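Long-range contacts in Lys-gingipain catalytic subunit (Porphyromonas gingivalis, PDB 6I9A), which cleaves proteins after lysine as a secreted cysteine protease and may act as a virulence factor in periodontal disease: residues Y197-N205 and P225-T236; K373-A381 and S391-Y399. One frame throughout, in Å; residues are numbered along the deposited sequence. Where two conformers were deposited one is given.

How the interactions relate
The two contacts belong to different domains of the chain, with centres about 40 Å apart and nearest atoms about 21 Å apart. Interaction 1 lies in the catalytic domain and packs a turn and the start of helix 202-206 against strand 226-228 and the helix after it; aromatic faces, proline and leucines do most of the work, and polar bonds secure its ends. Interaction 2 pairs the edge strand 377-378 of the C-terminal Ig-like domain with strand 389-394, so main-chain bonds dominate, joined by an asparagine-serine network. Both are partly buried and share no element; interaction 1 is the larger, burying 521 Å² against 401 Å².

Interaction 1: residues Y197-N205 and P225-T236; sequences YTGCYSHLN and PLLTTSQLKALT. With GOL (glycerol), chain M.
The Tyr201 ring is held between two side chains: Cys200 SG sits over the centre of one face, 3.6 Å above its plane, and Leu227 CB covers the opposite face, offset toward the rim. At the ring's edge, in its plane, lies the carbonyl carbon of Pro225. Tyr197 offers one face to Pro225, whose CD makes a CH-pi contact 3.6 Å from the ring centroid; the Tyr197 hydroxyl is hydrogen-bonded to Ala157 O. The contact lies in the caspase-like alpha/beta catalytic domain of this clan CD peptidase, where 197-205 leads into helix 202-206. Segment 225-236 includes the edge strand of a small antiparallel sheet beginning just after His216. Pro225, entered through a cis peptide, suits the place because its compact ring fits between Tyr197, Cys200 SG and Tyr201. Tyrosine at 201 supplies both a flat apolar face and a donor: its OH gives a 2.7 Å bond to Pro225 O, approaching from above the carbonyl plane. Leu227 carries its CG away from the backbone N (chi1 -179°), which lets CD2 meet Leu204 CD1 tip to tip. Leu235 CD2 packs on Leu204 CB. Beyond Leu227, Thr228 and Gln231 form a capping box at the helix start. A glycerol, probably from crystallisation, bridges Asn205 ND2 to Gln231 O. Asn205 OD1 accepts Thr236 N at 2.8 Å, with an N-H...O angle of 150°.

Interaction 2: residues K373-A381 and S391-Y399; sequences KTNTYTLPA and SIQASAGSY
Thr378 and Gln393 face each other as an antiparallel hydrogen-bonded pair, and their main chains are joined in both directions. Thr378 N donates to Gln393 O at 2.9 Å, from well above that carbonyl plane, whereas the return bond from Gln393 N to Thr378 O is 3.2 Å long and lies in the carbonyl plane. Their side chains share one face of the sheet. In the conformer given, the Gln393 chain bends at chi2 (77°) and crosses Thr378 obliquely. A branched threonine suits this exposed strand, and the flexible glutamine can lie across it. On the other face, the neighbouring pair Tyr377 and Ala394 is non-hydrogen-bonded; its CA atoms are only 4.0 Å apart, and the small methyl of Ala394 fits this close approach. Tyr377 and Ala394 both also touch Ile438.

The pairing is the open end of a beta hairpin, in which 377-378 forms one of the two outermost strands of the Ig-like domain's antiparallel sheet. Toward the hairpin's connection, Ile392 takes over with hydrocarbon contacts: CG2 meets Leu379 CD2, and CG1 reaches Pro380 CD at 3.8 Å.

At the opposite end, Asn375 suits its place because one amide can accept and donate together. Its OD1 takes two bonds, from Ser395 OG at 2.6 Å and from Thr376 N. Its ND2 points almost straight at Ser398 OG, 2.9 Å away at an N-H...O angle of 173°, with the oxygen in the amide plane. Ser398 OG in turn donates to Ser395 O, across the type II turn that Gly397 permits with its positive phi. Ser395 OG has a further partner in Arg440 NH1.

Interaction 1: residues Y197-N205 and P225-T236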
loop_
_atom_site.group_PDB
_atom_site.type_symbol
_atom_site.label_atom_id
_atom_site.label_comp_id
_atom_site.label_asym_id
_atom_site.label_seq_id
_atom_site.Cartn_x
_atom_site.Cartn_y
_atom_site.Cartn_z
ATOM N N TYR A 197 -3.435 28.636 3.599
ATOM C CA TYR A 197 -2.750 27.414 3.143
ATOM C C TYR A 197 -1.508 27.689 2.318
ATOM O O TYR A 197 -0.851 26.743 1.854
ATOM C CB TYR A 197 -3.723 26.573 2.313
ATOM C CG TYR A 197 -4.878 26.030 3.127
ATOM C CD1 TYR A 197 -4.687 24.972 4.018
ATOM C CD2 TYR A 197 -6.149 26.577 3.014
ATOM C CE1 TYR A 197 -5.744 24.443 4.754
ATOM C CE2 TYR A 197 -7.227 26.045 3.728
ATOM C CZ TYR A 197 -7.006 24.987 4.610
ATOM O OH TYR A 197 -8.080 24.499 5.312
ATOM N N THR A 198 -1.222 28.966 2.080
ATOM C CA THR A 198 -0.136 29.384 1.218
ATOM C C THR A 198 1.156 28.611 1.442
ATOM O O THR A 198 1.603 28.482 2.596
ATOM C CB THR A 198 0.146 30.851 1.481
ATOM O OG1 THR A 198 -1.101 31.550 1.510
ATOM C CG2 THR A 198 1.060 31.432 0.434
ATOM N N GLY A 199 1.674 28.036 0.364
ATOM C CA GLY A 199 2.944 27.324 0.379
ATOM C C GLY A 199 2.878 25.895 0.884
ATOM O O GLY A 199 3.913 25.225 0.949
ATOM N N CYS A 200 1.687 25.381 1.172
ATOM C CA CYS A 200 1.605 24.046 1.786
ATOM C C CYS A 200 2.146 22.925 0.906
ATOM O O CYS A 200 2.596 21.928 1.451
ATOM C CB CYS A 200 0.184 23.725 2.235
ATOM S SG CYS A 200 -1.038 23.670 0.892
ATOM N N TYR A 201 2.103 23.049 -0.419
ATOM C CA TYR A 201 2.585 21.951 -1.275
ATOM C C TYR A 201 4.076 22.071 -1.619
ATOM O O TYR A 201 4.616 21.147 -2.217
ATOM C CB TYR A 201 1.725 21.822 -2.529
ATOM C CG TYR A 201 0.283 21.465 -2.162
ATOM C CD1 TYR A 201 -0.007 20.297 -1.447
ATOM C CD2 TYR A 201 -0.783 22.281 -2.553
ATOM C CE1 TYR A 201 -1.310 19.940 -1.145
ATOM C CE2 TYR A 201 -2.092 21.941 -2.233
ATOM C CZ TYR A 201 -2.344 20.767 -1.530
ATOM O OH TYR A 201 -3.629 20.391 -1.216
ATOM N N SER A 202 4.746 23.131 -1.158
ATOM C CA SER A 202 6.203 23.218 -1.355
ATOM C C SER A 202 6.912 22.025 -0.756
ATOM O O SER A 202 7.946 21.551 -1.263
ATOM C CB SER A 202 6.734 24.481 -0.676
ATOM O OG SER A 202 6.380 25.592 -1.473
ATOM N N HIS A 203 6.355 21.516 0.353
ATOM C CA HIS A 203 6.973 20.415 1.101
ATOM C C HIS A 203 6.976 19.108 0.297
ATOM O O HIS A 203 7.831 18.252 0.543
ATOM C CB HIS A 203 6.251 20.235 2.445
ATOM C CG HIS A 203 6.101 21.535 3.181
ATOM N ND1 HIS A 203 7.186 22.275 3.595
ATOM C CD2 HIS A 203 4.975 22.185 3.548
ATOM C CE1 HIS A 203 6.684 23.347 4.194
ATOM N NE2 HIS A 203 5.357 23.335 4.183
ATOM N N LEU A 204 6.083 18.979 -0.698
ATOM C CA LEU A 204 6.154 17.791 -1.545
ATOM C C LEU A 204 7.404 17.789 -2.395
ATOM O O LEU A 204 7.924 16.724 -2.714
ATOM C CB LEU A 204 4.948 17.758 -2.494
ATOM C CG LEU A 204 3.555 17.629 -1.829
ATOM C CD1 LEU A 204 2.507 17.575 -2.914
ATOM C CD2 LEU A 204 3.465 16.374 -0.937
ATOM N N ASN A 205 7.929 18.980 -2.705
ATOM C CA ASN A 205 9.157 19.102 -3.479
ATOM C C ASN A 205 10.377 18.879 -2.622
ATOM O O ASN A 205 11.312 18.176 -3.034
ATOM C CB ASN A 205 9.239 20.497 -4.086
ATOM C CG ASN A 205 8.252 20.734 -5.162
ATOM O OD1 ASN A 205 7.989 19.861 -6.000
ATOM N ND2 ASN A 205 7.671 21.919 -5.161
ATOM N N PRO A 225 -6.739 23.420 -0.183
ATOM C CA PRO A 225 -5.821 24.095 -1.108
ATOM C C PRO A 225 -5.587 23.275 -2.373
ATOM O O PRO A 225 -5.490 22.042 -2.331
ATOM C CB PRO A 225 -4.537 24.244 -0.293
ATOM C CG PRO A 225 -4.623 23.166 0.780
ATOM C CD PRO A 225 -6.098 23.148 1.107
ATOM N N LEU A 226 -5.489 23.956 -3.501
ATOM C CA LEU A 226 -5.474 23.329 -4.782
ATOM C C LEU A 226 -4.128 22.722 -5.159
ATOM O O LEU A 226 -3.068 23.382 -5.144
ATOM C CB LEU A 226 -5.856 24.390 -5.844
ATOM C CG LEU A 226 -5.938 23.906 -7.304
ATOM C CD1 LEU A 226 -7.123 22.924 -7.495
ATOM C CD2 LEU A 226 -6.122 25.091 -8.265
ATOM N N LEU A 227 -4.188 21.448 -5.587
ATOM C CA LEU A 227 -3.044 20.734 -6.165
ATOM C C LEU A 227 -3.581 19.967 -7.335
ATOM O O LEU A 227 -4.325 18.999 -7.152
ATOM C CB LEU A 227 -2.399 19.805 -5.150
ATOM C CG LEU A 227 -1.168 19.025 -5.628
ATOM C CD1 LEU A 227 0.008 19.950 -5.975
ATOM C CD2 LEU A 227 -0.757 17.986 -4.583
ATOM N N THR A 228 -3.255 20.404 -8.529
ATOM C CA THR A 228 -3.800 19.770 -9.730
ATOM C C THR A 228 -2.854 18.726 -10.330
ATOM O O THR A 228 -1.646 18.739 -10.059
ATOM C CB THR A 228 -4.086 20.812 -10.824
ATOM O OG1 THR A 228 -2.811 21.315 -11.246
ATOM C CG2 THR A 228 -4.986 21.952 -10.328
ATOM N N THR A 229 -3.372 17.931 -11.284
ATOM C CA THR A 229 -2.514 16.981 -12.034
ATOM C C THR A 229 -1.406 17.741 -12.792
ATOM O O THR A 229 -0.258 17.249 -12.880
ATOM C CB THR A 229 -3.367 16.094 -12.963
ATOM O OG1 THR A 229 -4.243 16.897 -13.767
ATOM C CG2 THR A 229 -4.152 15.039 -12.199
ATOM N N SER A 230 -1.703 18.932 -13.331
ATOM C CA SER A 230 -0.661 19.692 -14.019
ATOM C C SER A 230 0.468 20.065 -13.038
ATOM O O SER A 230 1.660 19.988 -13.374
ATOM C CB SER A 230 -1.253 20.929 -14.692
ATOM O OG SER A 230 -2.048 20.507 -15.786
ATOM N N GLN A 231 0.126 20.420 -11.803
ATOM C CA GLN A 231 1.117 20.740 -10.782
ATOM C C GLN A 231 1.892 19.489 -10.329
ATOM O O GLN A 231 3.102 19.564 -10.068
ATOM C CB GLN A 231 0.423 21.409 -9.593
ATOM C CG GLN A 231 0.039 22.856 -9.945
ATOM C CD GLN A 231 -0.852 23.496 -8.926
ATOM O OE1 GLN A 231 -1.678 22.869 -8.296
ATOM N NE2 GLN A 231 -0.753 24.812 -8.798
ATOM N N LEU A 232 1.225 18.325 -10.318
ATOM C CA LEU A 232 1.955 17.087 -9.981
ATOM C C LEU A 232 3.081 16.852 -10.982
ATOM O O LEU A 232 4.154 16.371 -10.592
ATOM C CB LEU A 232 1.026 15.883 -10.014
ATOM C CG LEU A 232 -0.087 15.884 -8.970
ATOM C CD1 LEU A 232 -0.946 14.619 -9.141
ATOM C CD2 LEU A 232 0.480 15.954 -7.518
ATOM N N LYS A 233 2.846 17.167 -12.250
ATOM C CA LYS A 233 3.854 16.918 -13.281
ATOM C C LYS A 233 5.084 17.817 -13.123
ATOM O O LYS A 233 6.138 17.536 -13.708
ATOM C CB LYS A 233 3.215 17.103 -14.654
ATOM C CG LYS A 233 2.172 16.016 -14.949
ATOM C CD LYS A 233 1.352 16.370 -16.188
ATOM C CE LYS A 233 0.181 15.387 -16.349
ATOM N NZ LYS A 233 -0.616 15.697 -17.586
ATOM N N ALA A 234 4.949 18.923 -12.366
ATOM C CA ALA A 234 6.019 19.881 -12.124
ATOM C C ALA A 234 6.682 19.702 -10.755
ATOM O O ALA A 234 7.540 20.512 -10.418
ATOM C CB ALA A 234 5.451 21.296 -12.241
ATOM N N LEU A 235 6.338 18.637 -9.966
ATOM C CA LEU A 235 7.038 18.369 -8.712
ATOM C C LEU A 235 8.539 18.126 -8.975
ATOM O O LEU A 235 8.929 17.690 -10.071
ATOM C CB LEU A 235 6.432 17.147 -8.018
ATOM C CG LEU A 235 5.041 17.390 -7.420
ATOM C CD1 LEU A 235 4.455 16.035 -7.009
ATOM C CD2 LEU A 235 5.133 18.284 -6.175
ATOM N N THR A 236 9.354 18.373 -7.958
ATOM C CA THR A 236 10.803 18.269 -8.119
ATOM C C THR A 236 11.411 17.308 -7.109
ATOM O O THR A 236 12.639 17.331 -6.903
ATOM C CB THR A 236 11.441 19.685 -7.950
ATOM O OG1 THR A 236 11.252 20.077 -6.606
ATOM C CG2 THR A 236 10.883 20.714 -8.910
HETATM C C1 GOL M . 3.927 22.696 -5.231
HETATM O O1 GOL M . 4.202 23.923 -4.558
HETATM C C2 GOL M . 4.168 22.862 -6.712
HETATM O O2 GOL M . 5.525 23.231 -6.922
HETATM C C3 GOL M . 3.865 21.601 -7.485
HETATM O O3 GOL M . 4.026 21.842 -8.881
HETATM O O HOH W 1 13.723 18.556 -4.500
#

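Interaction 2: residues K373-A381 and S391-Y399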
loop_
_atom_site.group_PDB
_atom_site.type_symbol
_atom_site.label_atom_id
_atom_site.label_comp_id
_atom_site.label_asym_id
_atom_site.label_seq_id
_atom_site.Cartn_x
_atom_site.Cartn_y
_atom_site.Cartn_z
ATOM N N LYS A 373 14.979 1.673 11.128
ATOM C CA LYS A 373 16.066 1.141 11.934
ATOM C C LYS A 373 17.013 0.302 11.121
ATOM O O LYS A 373 16.693 -0.187 10.044
ATOM C CB LYS A 373 15.473 0.306 13.074
ATOM C CG LYS A 373 14.689 1.210 14.071
ATOM C CD LYS A 373 13.966 0.445 15.148
ATOM C CE LYS A 373 12.651 -0.157 14.713
ATOM N NZ LYS A 373 11.911 0.629 13.689
ATOM N N THR A 374 18.215 0.097 11.665
ATOM C CA THR A 374 19.208 -0.767 11.050
ATOM C C THR A 374 19.046 -2.152 11.669
ATOM O O THR A 374 19.036 -2.289 12.905
ATOM C CB THR A 374 20.617 -0.190 11.282
ATOM O OG1 THR A 374 20.682 1.072 10.614
ATOM C CG2 THR A 374 21.713 -1.084 10.679
ATOM N N ASN A 375 18.908 -3.171 10.832
ATOM C CA ASN A 375 18.634 -4.504 11.338
ATOM C C ASN A 375 19.930 -5.168 11.824
ATOM O O ASN A 375 21.034 -4.712 11.498
ATOM C CB ASN A 375 17.965 -5.357 10.198
ATOM C CG ASN A 375 16.984 -6.376 10.756
ATOM O OD1 ASN A 375 17.051 -6.708 11.946
ATOM N ND2 ASN A 375 16.083 -6.884 9.905
ATOM N N THR A 376 19.765 -6.277 12.546
ATOM C CA THR A 376 20.850 -7.132 13.013
ATOM C C THR A 376 20.659 -8.480 12.346
ATOM O O THR A 376 19.511 -8.901 12.114
ATOM C CB THR A 376 20.844 -7.265 14.525
ATOM O OG1 THR A 376 19.644 -7.918 14.930
ATOM C CG2 THR A 376 21.026 -5.919 15.225
ATOM N N TYR A 377 21.764 -9.147 11.982
ATOM C CA TYR A 377 21.650 -10.439 11.310
ATOM C C TYR A 377 22.993 -11.119 11.336
ATOM O O TYR A 377 24.031 -10.459 11.521
ATOM C CB TYR A 377 21.152 -10.233 9.851
ATOM C CG TYR A 377 22.144 -9.490 9.002
ATOM C CD1 TYR A 377 23.068 -10.177 8.226
ATOM C CD2 TYR A 377 22.191 -8.106 9.005
ATOM C CE1 TYR A 377 24.027 -9.509 7.486
ATOM C CE2 TYR A 377 23.138 -7.416 8.260
ATOM C CZ TYR A 377 24.062 -8.129 7.503
ATOM O OH TYR A 377 25.008 -7.472 6.744
ATOM N N THR A 378 22.953 -12.417 11.118
ATOM C CA THR A 378 24.151 -13.245 10.908
ATOM C C THR A 378 23.843 -14.188 9.764
ATOM O O THR A 378 22.880 -14.952 9.826
ATOM C CB THR A 378 24.549 -14.048 12.179
ATOM O OG1 THR A 378 24.710 -13.144 13.261
ATOM C CG2 THR A 378 25.862 -14.837 11.967
ATOM N N LEU A 379 24.685 -14.135 8.745
ATOM C CA LEU A 379 24.574 -15.070 7.635
ATOM C C LEU A 379 25.515 -16.245 7.862
ATOM O O LEU A 379 26.640 -16.050 8.347
ATOM C CB LEU A 379 24.951 -14.374 6.317
ATOM C CG LEU A 379 24.108 -13.179 5.901
ATOM C CD1 LEU A 379 24.484 -12.718 4.502
ATOM C CD2 LEU A 379 22.592 -13.473 6.003
ATOM N N PRO A 380 25.121 -17.456 7.463
ATOM C CA PRO A 380 26.083 -18.578 7.513
ATOM C C PRO A 380 27.175 -18.380 6.476
ATOM O O PRO A 380 26.965 -17.719 5.443
ATOM C CB PRO A 380 25.213 -19.803 7.185
ATOM C CG PRO A 380 24.111 -19.254 6.297
ATOM C CD PRO A 380 23.831 -17.861 6.854
ATOM N N ALA A 381 28.362 -18.979 6.725
ATOM C CA ALA A 381 29.474 -18.866 5.771
ATOM C C ALA A 381 29.172 -19.589 4.463
ATOM O O ALA A 381 29.681 -19.199 3.417
ATOM C CB ALA A 381 30.739 -19.450 6.390
ATOM N N SER A 391 19.260 -22.258 8.650
ATOM C CA SER A 391 19.039 -21.262 9.710
ATOM C C SER A 391 19.810 -20.015 9.349
ATOM O O SER A 391 20.979 -20.056 8.970
ATOM C CB SER A 391 19.493 -21.825 11.057
ATOM O OG SER A 391 20.852 -22.243 11.037
ATOM N N ILE A 392 19.126 -18.855 9.490
ATOM C CA ILE A 392 19.691 -17.544 9.263
ATOM C C ILE A 392 19.237 -16.713 10.456
ATOM O O ILE A 392 18.066 -16.786 10.797
ATOM C CB ILE A 392 19.320 -16.950 7.869
ATOM C CG1 ILE A 392 19.991 -17.821 6.759
ATOM C CG2 ILE A 392 19.751 -15.518 7.810
ATOM C CD1 ILE A 392 19.827 -17.400 5.304
ATOM N N GLN A 393 20.143 -15.968 11.093
ATOM C CA GLN A 393 19.696 -15.207 12.241
ATOM C C GLN A 393 19.447 -13.756 11.840
ATOM O O GLN A 393 20.180 -13.176 11.050
ATOM C CB GLN A 393 20.659 -15.356 13.412
ATOM C CG GLN A 393 20.796 -16.823 13.868
ATOM C CD GLN A 393 21.674 -17.650 12.949
ATOM O OE1 GLN A 393 22.634 -17.146 12.350
ATOM N NE2 GLN A 393 21.375 -18.944 12.841
ATOM N N ALA A 394 18.383 -13.190 12.417
ATOM C CA ALA A 394 17.982 -11.810 12.158
ATOM C C ALA A 394 17.064 -11.378 13.269
ATOM O O ALA A 394 16.514 -12.216 13.973
ATOM C CB ALA A 394 17.303 -11.676 10.798
ATOM N N SER A 395 16.873 -10.065 13.435
ATOM C CA SER A 395 16.001 -9.635 14.517
ATOM C C SER A 395 14.627 -10.281 14.431
ATOM O O SER A 395 14.092 -10.491 13.321
ATOM C CB SER A 395 15.862 -8.116 14.609
ATOM O OG SER A 395 15.138 -7.618 13.488
ATOM N N ALA A 396 14.034 -10.561 15.587
ATOM C CA ALA A 396 12.732 -11.216 15.658
ATOM C C ALA A 396 11.713 -10.532 14.739
ATOM O O ALA A 396 11.501 -9.335 14.809
ATOM C CB ALA A 396 12.229 -11.221 17.088
ATOM N N GLY A 397 11.052 -11.341 13.924
ATOM C CA GLY A 397 10.041 -10.839 13.006
ATOM C C GLY A 397 10.546 -10.556 11.619
ATOM O O GLY A 397 9.747 -10.329 10.717
ATOM N N SER A 398 11.887 -10.526 11.425
ATOM C CA SER A 398 12.409 -10.284 10.092
ATOM C C SER A 398 12.084 -11.422 9.151
ATOM O O SER A 398 12.005 -12.596 9.565
ATOM C CB SER A 398 13.931 -10.153 10.139
ATOM O OG SER A 398 14.333 -9.027 10.922
ATOM N N TYR A 399 11.901 -11.094 7.878
ATOM C CA TYR A 399 11.576 -12.058 6.818
ATOM C C TYR A 399 12.804 -12.233 5.947
ATOM O O TYR A 399 13.338 -11.261 5.392
ATOM C CB TYR A 399 10.381 -11.520 6.052
ATOM C CG TYR A 399 9.793 -12.443 5.010
ATOM C CD1 TYR A 399 9.392 -13.751 5.334
ATOM C CD2 TYR A 399 9.496 -11.976 3.731
ATOM C CE1 TYR A 399 8.729 -14.554 4.399
ATOM C CE2 TYR A 399 8.848 -12.772 2.794
ATOM C CZ TYR A 399 8.456 -14.050 3.141
ATOM O OH TYR A 399 7.769 -14.802 2.220
#